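Local atomic coordinates of PKS (Streptomyces sp. CNQ431, PDB entry 5YDA), a protein that serves as the broadly selective acyltransferase domain of the splenocin polyketide synthase SpnD, probably passing extender acyl groups to the carrier protein. Residues A195-S200 and A360-R365; I226-S231 and L306-G311; A258-S261 and C265-A268. All coordinates share one frame; numbering follows the deposited sequence.

The three contacts sample one acyltransferase domain at different distances from S200, probably the nucleophile. Interaction 1 packs strand 195-198, which leads to S200, against helix 355-366. Interaction 3, in the small antiparallel subdomain, has its centre 16 Å from that of interaction 1, yet the two touch: H199 NE2 lies 2.8 Å from N260 OD1, probably hydrogen-bonded, and the same H199 NE2 packs at 4.1 Å from A258 CB. Interaction 2 is more peripheral, its centre 26 Å from that of interaction 1, with about 6 Å between their nearest atoms. Its link to the site is indirect: R225, next to its first segment, hydrogen-bonds S200 OG.

Interaction 1: residues A195-S200 and A360-R365; sequences ALIGHS and AALWER
S200 OG, at the far end of the segment whose A195 and I197 receive L362, is gripped by two groups, H298 NE2 and R225 NH2. The G198-S200-G202 pattern and the positive phi of S200 fit a nucleophile elbow, and S200 with H298 is consistent with the Ser-His pair of acyltransferases. The backbone around it is fastened by N328, whose ND2 holds G198 O while its OD1 takes the N-H of S200. Behind this turn the contact itself is apolar and buried, carried by one leucine. In L362, CG anti to the backbone N (chi1 -169°) points the side chain at the strand, and the unusual second torsion (92°) spreads the two methyls along it. CD1 goes to the start of the strand and meets A195 CB at 3.8 Å; it also lies near the carbonyl of L196, 4.2 Å from L196 O. CD2 goes further along and approaches the gamma methyl of I197, 4.3 Å from I197 CG2. A195 and I197, two apart on an extended strand, present their side chains on the same face, whereas L196 turns to the other and packs on F114. Segment 360-365 runs nearly antiparallel to strand 195-198 (166°), the two axes 9.8 Å apart at closest, as in a layered alpha/beta core. Strand 195-198 sits between strands 325-327 and 112-116 in the mixed sheet. Helix 355-366 lies over that sheet, L362 also touching A113 of strand 112-116 and W333 of strand 332-333.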
loop_
_atom_site.group_PDB
_atom_site.type_symbol
_atom_site.label_atom_id
_atom_site.label_comp_id
_atom_site.label_asym_id
_atom_site.label_seq_id
_atom_site.Cartn_x
_atom_site.Cartn_y
_atom_site.Cartn_z
ATOM N N ALA A 195 0.236 10.205 8.280
ATOM C CA ALA A 195 -0.193 10.767 7.011
ATOM C C ALA A 195 -0.519 9.625 6.056
ATOM O O ALA A 195 -0.070 8.487 6.236
ATOM C CB ALA A 195 0.874 11.706 6.428
ATOM N N LEU A 196 -1.302 9.947 5.037
ATOM C CA LEU A 196 -1.759 8.982 4.056
ATOM C C LEU A 196 -1.592 9.560 2.662
ATOM O O LEU A 196 -1.762 10.766 2.443
ATOM C CB LEU A 196 -3.236 8.614 4.270
ATOM C CG LEU A 196 -3.601 8.125 5.676
ATOM C CD1 LEU A 196 -5.053 8.458 6.001
ATOM C CD2 LEU A 196 -3.373 6.627 5.759
ATOM N N ILE A 197 -1.282 8.691 1.712
ATOM C CA ILE A 197 -1.369 9.046 0.303
ATOM C C ILE A 197 -1.812 7.809 -0.465
ATOM O O ILE A 197 -1.374 6.688 -0.181
ATOM C CB ILE A 197 -0.035 9.627 -0.229
ATOM C CG1 ILE A 197 -0.220 10.204 -1.640
ATOM C CG2 ILE A 197 1.065 8.571 -0.247
ATOM C CD1 ILE A 197 1.057 10.901 -2.199
ATOM N N GLY A 198 -2.725 8.002 -1.416
ATOM C CA GLY A 198 -3.182 6.934 -2.268
ATOM C C GLY A 198 -2.947 7.298 -3.724
ATOM O O GLY A 198 -2.602 8.434 -4.058
ATOM N N HIS A 199 -3.151 6.314 -4.592
ATOM C CA HIS A 199 -3.032 6.507 -6.032
ATOM C C HIS A 199 -4.387 6.169 -6.635
ATOM O O HIS A 199 -4.757 4.993 -6.693
ATOM C CB HIS A 199 -1.921 5.633 -6.624
ATOM C CG HIS A 199 -1.525 6.034 -8.009
ATOM N ND1 HIS A 199 -2.369 5.893 -9.092
ATOM C CD2 HIS A 199 -0.382 6.591 -8.490
ATOM C CE1 HIS A 199 -1.758 6.335 -10.180
ATOM N NE2 HIS A 199 -0.558 6.774 -9.840
ATOM N N SER A 200 -5.133 7.202 -7.051
ATOM C CA SER A 200 -6.431 7.038 -7.689
ATOM C C SER A 200 -7.372 6.272 -6.767
ATOM O O SER A 200 -7.806 6.798 -5.740
ATOM C CB SER A 200 -6.281 6.325 -9.039
ATOM O OG SER A 200 -7.393 6.576 -9.893
ATOM N N ALA A 360 6.558 14.034 -2.784
ATOM C CA ALA A 360 7.504 15.057 -2.337
ATOM C C ALA A 360 6.910 15.935 -1.234
ATOM O O ALA A 360 7.605 16.287 -0.273
ATOM C CB ALA A 360 7.953 15.908 -3.523
ATOM N N ALA A 361 5.632 16.301 -1.349
ATOM C CA ALA A 361 5.007 17.083 -0.283
ATOM C C ALA A 361 4.935 16.285 1.012
ATOM O O ALA A 361 5.193 16.821 2.097
ATOM C CB ALA A 361 3.608 17.526 -0.697
ATOM N N LEU A 362 4.569 15.005 0.915
ATOM C CA LEU A 362 4.528 14.145 2.089
ATOM C C LEU A 362 5.885 14.097 2.767
ATOM O O LEU A 362 5.989 14.240 3.989
ATOM C CB LEU A 362 4.095 12.747 1.669
ATOM C CG LEU A 362 3.732 11.717 2.712
ATOM C CD1 LEU A 362 2.233 11.821 2.925
ATOM C CD2 LEU A 362 4.096 10.339 2.207
ATOM N N TRP A 363 6.939 13.928 1.972
ATOM C CA TRP A 363 8.279 13.761 2.512
ATOM C C TRP A 363 8.792 15.050 3.134
ATOM O O TRP A 363 9.491 15.025 4.151
ATOM C CB TRP A 363 9.217 13.305 1.397
ATOM C CG TRP A 363 10.629 13.189 1.852
ATOM C CD1 TRP A 363 11.656 14.068 1.617
ATOM C CD2 TRP A 363 11.171 12.134 2.644
ATOM N NE1 TRP A 363 12.805 13.610 2.211
ATOM C CE2 TRP A 363 12.535 12.425 2.846
ATOM C CE3 TRP A 363 10.634 10.975 3.206
ATOM C CZ2 TRP A 363 13.367 11.594 3.583
ATOM C CZ3 TRP A 363 11.455 10.154 3.928
ATOM C CH2 TRP A 363 12.808 10.463 4.116
ATOM N N GLU A 364 8.468 16.185 2.524
ATOM C CA GLU A 364 9.070 17.438 2.946
ATOM C C GLU A 364 8.535 17.889 4.299
ATOM O O GLU A 364 9.260 18.528 5.064
ATOM C CB GLU A 364 8.837 18.499 1.873
ATOM C CG GLU A 364 9.868 19.601 1.885
ATOM C CD GLU A 364 9.343 20.868 2.524
ATOM O OE1 GLU A 364 8.221 21.283 2.157
ATOM O OE2 GLU A 364 10.045 21.443 3.392
ATOM N N ARG A 365 7.287 17.550 4.628
ATOM C CA ARG A 365 6.785 17.925 5.944
ATOM C C ARG A 365 7.238 16.947 7.016
ATOM O O ARG A 365 7.740 17.361 8.065
ATOM C CB ARG A 365 5.261 18.028 5.938
ATOM C CG ARG A 365 4.756 19.090 6.893
ATOM C CD ARG A 365 3.275 19.330 6.745
ATOM N NE ARG A 365 2.483 18.223 7.273
ATOM C CZ ARG A 365 1.159 18.147 7.146
ATOM N NH1 ARG A 365 0.501 19.112 6.506
ATOM N NH2 ARG A 365 0.495 17.113 7.652
#

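Interaction 2: residues I226-S231 and L306-G311; sequences IRLIAS and LESFAG
Two helical segments, 226-231 and 306-311, come closest at L228 and F309, whose CA atoms are 7.5 Å apart. L228 carries the contact from its side, mainly through CD1. Its CG stands anti to the carbonyl carbon, beside the backbone N (chi1 -70°), and the extended second torsion carries CD1 outward to the partner helix. That methyl settles on the root of F309 more than on its ring: CD1 of L228 is 3.8 Å from CB of F309 and 3.9 Å from CA of F309. The ring is met less closely, L228 CD1 lying 4.1 Å from F309 CD1 and approaching the ring plane at a slant. Beside this, the hydroxyl of S308 borders the same methyl, with S308 OG 4.2 Å from L228 CD1, a distance that implies only van der Waals contact; L228 CD2 touches S308 OG more distantly. S308 and F309 are consecutive, so the leucine methyl lies against two neighbouring side chains on one side of the short helix.

F309 is the buried member, while S308 marks the solvent side. With CG anti to its backbone N (chi1 178°), the phenyl group also packs against V221 and R225 of helix 215-231, and its remaining neighbours include T349 of helix 342-350. L228 in turn rests on I305, just before helix 306-313. The interface is small, 103 Å² summed over both sides. It is plain helix packing in the larger alpha/beta subdomain: helix 215-231 leads into the first strand, 235-239, of the antiparallel sheet and helix 306-313 follows its last, 288-290, so the contact joins the chain on entry to and return from the ferredoxin-like subdomain typical of acyltransferases.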
loop_
_atom_site.group_PDB
_atom_site.type_symbol
_atom_site.label_atom_id
_atom_site.label_comp_id
_atom_site.label_asym_id
_atom_site.label_seq_id
_atom_site.Cartn_x
_atom_site.Cartn_y
_atom_site.Cartn_z
ATOM N N ILE A 226 -15.843 2.274 -10.324
ATOM C CA ILE A 226 -15.156 1.299 -11.166
ATOM C C ILE A 226 -15.996 0.954 -12.388
ATOM O O ILE A 226 -15.489 0.927 -13.515
ATOM C CB ILE A 226 -14.815 0.052 -10.332
ATOM C CG1 ILE A 226 -13.760 0.408 -9.278
ATOM C CG2 ILE A 226 -14.408 -1.111 -11.224
ATOM C CD1 ILE A 226 -13.716 -0.551 -8.107
ATOM N N ARG A 227 -17.295 0.694 -12.191
ATOM C CA ARG A 227 -18.145 0.344 -13.332
ATOM C C ARG A 227 -18.253 1.495 -14.321
ATOM O O ARG A 227 -18.248 1.273 -15.538
ATOM C CB ARG A 227 -19.545 -0.064 -12.869
ATOM C CG ARG A 227 -19.581 -1.306 -12.012
ATOM C CD ARG A 227 -21.010 -1.601 -11.606
ATOM N NE ARG A 227 -21.110 -2.922 -11.004
ATOM C CZ ARG A 227 -21.615 -3.149 -9.805
ATOM N NH1 ARG A 227 -22.077 -2.135 -9.081
ATOM N NH2 ARG A 227 -21.675 -4.385 -9.342
ATOM N N LEU A 228 -18.364 2.730 -13.820
ATOM C CA LEU A 228 -18.451 3.887 -14.713
ATOM C C LEU A 228 -17.147 4.100 -15.485
ATOM O O LEU A 228 -17.171 4.447 -16.671
ATOM C CB LEU A 228 -18.825 5.142 -13.926
ATOM C CG LEU A 228 -20.274 5.159 -13.397
ATOM C CD1 LEU A 228 -20.497 6.329 -12.452
ATOM C CD2 LEU A 228 -21.290 5.205 -14.549
ATOM N N ILE A 229 -16.000 3.896 -14.840
ATOM C CA ILE A 229 -14.743 3.993 -15.572
ATOM C C ILE A 229 -14.658 2.889 -16.622
ATOM O O ILE A 229 -14.371 3.152 -17.793
ATOM C CB ILE A 229 -13.547 3.963 -14.601
ATOM C CG1 ILE A 229 -13.401 5.322 -13.908
ATOM C CG2 ILE A 229 -12.268 3.613 -15.346
ATOM C CD1 ILE A 229 -12.548 5.306 -12.651
ATOM N N ALA A 230 -14.948 1.643 -16.229
ATOM C CA ALA A 230 -14.820 0.528 -17.168
ATOM C C ALA A 230 -15.766 0.683 -18.354
ATOM O O ALA A 230 -15.399 0.371 -19.491
ATOM C CB ALA A 230 -15.067 -0.808 -16.465
ATOM N N SER A 231 -16.974 1.192 -18.123
ATOM C CA SER A 231 -17.912 1.302 -19.234
ATOM C C SER A 231 -17.536 2.428 -20.186
ATOM O O SER A 231 -18.025 2.448 -21.314
ATOM C CB SER A 231 -19.345 1.499 -18.720
ATOM O OG SER A 231 -19.541 2.827 -18.215
ATOM N N LEU A 306 -19.095 11.929 -15.553
ATOM C CA LEU A 306 -18.696 12.691 -14.374
ATOM C C LEU A 306 -19.903 13.116 -13.543
ATOM O O LEU A 306 -19.905 12.977 -12.311
ATOM C CB LEU A 306 -17.875 13.913 -14.792
ATOM C CG LEU A 306 -16.469 13.628 -15.341
ATOM C CD1 LEU A 306 -15.731 14.926 -15.636
ATOM C CD2 LEU A 306 -15.675 12.762 -14.366
ATOM N N GLU A 307 -20.936 13.650 -14.197
ATOM C CA GLU A 307 -22.100 14.138 -13.457
ATOM C C GLU A 307 -22.858 12.986 -12.815
ATOM O O GLU A 307 -23.227 13.050 -11.634
ATOM C CB GLU A 307 -23.014 14.965 -14.374
ATOM C CG GLU A 307 -22.526 16.386 -14.611
ATOM C CD GLU A 307 -22.807 17.300 -13.418
ATOM O OE1 GLU A 307 -23.533 18.287 -13.575
ATOM O OE2 GLU A 307 -22.298 17.053 -12.320
ATOM N N SER A 308 -23.054 11.903 -13.554
ATOM C CA SER A 308 -23.641 10.718 -12.952
ATOM C C SER A 308 -22.826 10.237 -11.760
ATOM O O SER A 308 -23.386 9.770 -10.755
ATOM C CB SER A 308 -23.750 9.613 -13.986
ATOM O OG SER A 308 -23.996 8.406 -13.294
ATOM N N PHE A 309 -21.499 10.319 -11.849
ATOM C CA PHE A 309 -20.711 9.854 -10.717
ATOM C C PHE A 309 -20.849 10.801 -9.532
ATOM O O PHE A 309 -20.791 10.360 -8.381
ATOM C CB PHE A 309 -19.246 9.678 -11.112
ATOM C CG PHE A 309 -18.374 9.235 -9.976
ATOM C CD1 PHE A 309 -18.663 8.078 -9.285
ATOM C CD2 PHE A 309 -17.293 9.989 -9.585
ATOM C CE1 PHE A 309 -17.887 7.671 -8.231
ATOM C CE2 PHE A 309 -16.489 9.581 -8.536
ATOM C CZ PHE A 309 -16.793 8.427 -7.859
ATOM N N ALA A 310 -21.033 12.097 -9.798
ATOM C CA ALA A 310 -21.287 13.052 -8.723
ATOM C C ALA A 310 -22.561 12.704 -7.957
ATOM O O ALA A 310 -22.648 12.958 -6.748
ATOM C CB ALA A 310 -21.372 14.473 -9.291
ATOM N N GLY A 311 -23.549 12.118 -8.632
ATOM C CA GLY A 311 -24.718 11.616 -7.921
ATOM C C GLY A 311 -24.350 10.632 -6.824
ATOM O O GLY A 311 -24.804 10.758 -5.680
#

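Interaction 3: residues A258-S261 and C265-A268; sequences AVNS and CTVA
A258 and T266 form the antiparallel hydrogen-bonded pair of this hairpin. The N-H of T266 reaches the carbonyl of A258, with T266 N 2.9 Å from A258 O and an N-H...O angle of 162°. The return bond, from A258 N to T266 O, is weak at 3.4 Å. On the face shared by these two residues the side chains press together: T266 OG1 lies 3.2 Å from A258 CB, where a first torsion of 65° places the hydroxyl between the backbone N and the carbonyl carbon; A258 N is near it, but at an angle too poor for a hydrogen bond. The other branch, T266 CG2, meets the amide of N260, 3.9 Å from N260 ND2. V259 and C265, the following non-hydrogen-bonded pair, turn to the opposite face; C265 CB also comes to 3.1 Å from A258 O. Next to the turn, N260 and S261 both face A264, a classic beta bulge. The hairpin forms one edge of a four-stranded antiparallel sheet in order 2-3-1-4, the sheet of the ferredoxin-like subdomain of acyltransferases. Further out, N260 OD1 is hydrogen-bonded to H199 NE2 of the larger subdomain. S261 packs on L382 and A385 of helix 378-387, while on the face of V259 and C265 helix 243-246 supplies A243 and V246. Strand 264-269 continues the sheet through the backbone bonds of C265 with V239 and V267 with V237.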
loop_
_atom_site.group_PDB
_atom_site.type_symbol
_atom_site.label_atom_id
_atom_site.label_comp_id
_atom_site.label_asym_id
_atom_site.label_seq_id
_atom_site.Cartn_x
_atom_site.Cartn_y
_atom_site.Cartn_z
ATOM N N ALA A 258 -1.417 10.327 -15.228
ATOM C CA ALA A 258 -0.694 10.302 -13.959
ATOM C C ALA A 258 0.742 10.738 -14.188
ATOM O O ALA A 258 1.343 10.401 -15.214
ATOM C CB ALA A 258 -0.696 8.900 -13.320
ATOM N N VAL A 259 1.291 11.473 -13.226
ATOM C CA VAL A 259 2.720 11.753 -13.168
ATOM C C VAL A 259 3.233 11.075 -11.903
ATOM O O VAL A 259 3.064 11.591 -10.790
ATOM C CB VAL A 259 3.018 13.255 -13.178
ATOM C CG1 VAL A 259 4.524 13.519 -13.065
ATOM C CG2 VAL A 259 2.462 13.881 -14.452
ATOM N N ASN A 260 3.870 9.918 -12.069
ATOM C CA ASN A 260 4.124 9.002 -10.964
ATOM C C ASN A 260 5.510 9.130 -10.344
ATOM O O ASN A 260 5.636 8.996 -9.123
ATOM C CB ASN A 260 3.889 7.566 -11.434
ATOM C CG ASN A 260 2.417 7.287 -11.666
ATOM O OD1 ASN A 260 1.565 8.018 -11.150
ATOM N ND2 ASN A 260 2.104 6.264 -12.456
ATOM N N SER A 261 6.555 9.369 -11.147
ATOM C CA SER A 261 7.927 9.546 -10.678
ATOM C C SER A 261 8.756 10.124 -11.824
ATOM O O SER A 261 8.266 10.200 -12.965
ATOM C CB SER A 261 8.533 8.222 -10.199
ATOM O OG SER A 261 9.086 7.513 -11.293
ATOM N N CYS A 265 5.104 7.840 -16.084
ATOM C CA CYS A 265 3.843 8.558 -16.164
ATOM C C CYS A 265 2.891 7.690 -16.969
ATOM O O CYS A 265 3.292 6.683 -17.552
ATOM C CB CYS A 265 4.038 9.956 -16.759
ATOM S SG CYS A 265 4.599 9.922 -18.441
ATOM N N THR A 266 1.612 8.042 -16.951
ATOM C CA THR A 266 0.628 7.307 -17.736
ATOM C C THR A 266 -0.149 8.267 -18.627
ATOM O O THR A 266 -0.353 9.437 -18.282
ATOM C CB THR A 266 -0.353 6.516 -16.853
ATOM O OG1 THR A 266 -1.131 7.439 -16.083
ATOM C CG2 THR A 266 0.404 5.588 -15.922
ATOM N N VAL A 267 -0.572 7.755 -19.777
ATOM C CA VAL A 267 -1.323 8.524 -20.758
ATOM C C VAL A 267 -2.560 7.719 -21.123
ATOM O O VAL A 267 -2.481 6.497 -21.299
ATOM C CB VAL A 267 -0.480 8.850 -22.015
ATOM C CG1 VAL A 267 -1.325 9.579 -23.044
ATOM C CG2 VAL A 267 0.737 9.718 -21.642
ATOM N N ALA A 268 -3.711 8.399 -21.191
ATOM C CA ALA A 268 -4.998 7.750 -21.412
ATOM C C ALA A 268 -5.781 8.498 -22.483
ATOM O O ALA A 268 -5.613 9.707 -22.669
ATOM C CB ALA A 268 -5.822 7.699 -20.120
#